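Local coordinates for glutamine synthetase (Helicobacter pylori, PDB 5ZLI), which belongs to the glutamine synthetase family, class I beta, with a beta-Grasp domain and a catalytic domain, and assembles from twelve copies of one chain, at residues I150-S154 with N155-Y159. Numbering follows the deposited sequence.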
loop_
_atom_site.group_PDB
_atom_site.type_symbol
_atom_site.label_atom_id
_atom_site.label_comp_id
_atom_site.label_asym_id
_atom_site.label_seq_id
_atom_site.Cartn_x
_atom_site.Cartn_y
_atom_site.Cartn_z
ATOM N N ILE B 150 -5.737 11.706 23.454
ATOM C CA ILE B 150 -5.158 11.565 24.779
ATOM C C ILE B 150 -4.768 10.117 25.025
ATOM O O ILE B 150 -5.329 9.187 24.441
ATOM C CB ILE B 150 -6.118 12.064 25.875
ATOM C CG1 ILE B 150 -6.750 13.389 25.474
ATOM C CG2 ILE B 150 -5.404 12.201 27.198
ATOM C CD1 ILE B 150 -7.948 13.694 26.298
ATOM N N LYS B 151 -3.766 9.936 25.878
ATOM C CA LYS B 151 -3.296 8.610 26.249
ATOM C C LYS B 151 -2.742 8.676 27.662
ATOM O O LYS B 151 -1.790 9.431 27.914
ATOM C CB LYS B 151 -2.227 8.115 25.264
ATOM C CG LYS B 151 -1.738 6.718 25.510
ATOM C CD LYS B 151 -2.708 5.661 25.078
ATOM C CE LYS B 151 -2.118 4.283 25.299
ATOM N NZ LYS B 151 -0.782 4.186 24.653
ATOM N N ASP B 152 -3.330 7.865 28.563
ATOM C CA ASP B 152 -2.881 7.663 29.946
ATOM C C ASP B 152 -2.595 6.187 30.101
ATOM O O ASP B 152 -3.514 5.367 30.000
ATOM C CB ASP B 152 -3.905 8.059 31.011
ATOM C CG ASP B 152 -3.331 7.932 32.452
ATOM O OD1 ASP B 152 -2.303 8.591 32.738
ATOM O OD2 ASP B 152 -3.837 7.116 33.273
ATOM N N ALA B 153 -1.324 5.849 30.309
ATOM C CA ALA B 153 -0.948 4.454 30.456
ATOM C C ALA B 153 0.395 4.367 31.156
ATOM O O ALA B 153 1.147 5.351 31.253
ATOM C CB ALA B 153 -0.902 3.722 29.116
ATOM N N SER B 154 0.670 3.142 31.617
ATOM C CA SER B 154 1.927 2.779 32.249
ATOM C C SER B 154 3.103 3.428 31.545
ATOM O O SER B 154 3.895 4.132 32.170
ATOM C CB SER B 154 2.054 1.241 32.209
ATOM O OG SER B 154 3.112 0.730 33.014
ATOM N N ASN B 155 3.178 3.279 30.223
ATOM C CA ASN B 155 4.373 3.617 29.454
ATOM C C ASN B 155 4.212 4.823 28.534
ATOM O O ASN B 155 5.074 5.050 27.681
ATOM C CB ASN B 155 4.801 2.426 28.611
ATOM C CG ASN B 155 3.801 2.108 27.553
ATOM O OD1 ASN B 155 2.633 1.906 27.863
ATOM N ND2 ASN B 155 4.226 2.117 26.297
ATOM N N SER B 156 3.102 5.550 28.618
ATOM C CA SER B 156 2.874 6.638 27.680
ATOM C C SER B 156 1.869 7.604 28.275
ATOM O O SER B 156 0.735 7.215 28.556
ATOM C CB SER B 156 2.360 6.097 26.354
ATOM O OG SER B 156 2.243 7.137 25.404
ATOM N N GLN B 157 2.268 8.866 28.400
ATOM C CA GLN B 157 1.357 9.984 28.579
ATOM C C GLN B 157 1.398 10.791 27.293
ATOM O O GLN B 157 2.439 10.849 26.633
ATOM C CB GLN B 157 1.732 10.847 29.785
ATOM C CG GLN B 157 1.594 10.141 31.111
ATOM C CD GLN B 157 0.142 9.837 31.433
ATOM O OE1 GLN B 157 -0.726 10.665 31.221
ATOM N NE2 GLN B 157 -0.121 8.643 31.926
ATOM N N TYR B 158 0.239 11.314 26.880
ATOM C CA TYR B 158 0.137 11.930 25.566
ATOM C C TYR B 158 -1.123 12.734 25.364
ATOM O O TYR B 158 -2.216 12.240 25.635
ATOM C CB TYR B 158 0.190 10.864 24.500
ATOM C CG TYR B 158 -0.352 11.249 23.131
ATOM C CD1 TYR B 158 -1.537 10.679 22.661
ATOM C CD2 TYR B 158 0.342 12.122 22.287
ATOM C CE1 TYR B 158 -2.018 10.959 21.411
ATOM C CE2 TYR B 158 -0.139 12.417 21.019
ATOM C CZ TYR B 158 -1.320 11.828 20.588
ATOM O OH TYR B 158 -1.818 12.106 19.328
ATOM N N TYR B 159 -0.979 13.941 24.826
ATOM C CA TYR B 159 -2.114 14.713 24.347
ATOM C C TYR B 159 -1.766 15.375 23.022
ATOM O O TYR B 159 -0.600 15.592 22.679
ATOM C CB TYR B 159 -2.587 15.753 25.383
ATOM C CG TYR B 159 -1.862 17.090 25.409
ATOM C CD1 TYR B 159 -2.156 18.098 24.490
ATOM C CD2 TYR B 159 -0.950 17.378 26.414
ATOM C CE1 TYR B 159 -1.515 19.326 24.539
ATOM C CE2 TYR B 159 -0.313 18.605 26.481
ATOM C CZ TYR B 159 -0.597 19.571 25.536
ATOM O OH TYR B 159 0.043 20.790 25.581
#
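Lys151 and Tyr158 face each other as a hydrogen-bonded pair in an antiparallel beta hairpin, which a type I turn from Ala153 to Ser156 closes. Lys151 N gives a hydrogen bond to Tyr158 O at 2.8 Å, and the weak return bond runs from Tyr158 N to Lys151 O. Lys151 CB meets the edge of the Tyr158 ring, in the ring plane, 3.7 Å from CD1. CG, anti to the backbone N (chi1 -176°), heads toward the turn and comes 4.0 Å from Ser156 OG. The bend at chi2 swings CD away from Ser156, and the chi4 bend turns NZ back to 4.1 Å from Ser156 CB. Ser156 OG hydrogen-bonds to Tyr159 O of a second subunit. Ser156 to Tyr158 pair with an antiparallel strand of that subunit, so the hairpin's sheet continues across the interface. On the face opposite Lys151 and Tyr158, Asp152 and Gln157 lie side by side, with carboxylate and amide planes 61° apart. Asp152 OD2 forms a salt bridge with Lys469. The modelled hydrogen bond from Gln157 NE2 to Asp152 OD1 is implausibly short and doubtful. At the turn, Ser156 N donates a hydrogen bond to Ala153 O at 3.3 Å, from above the carbonyl plane.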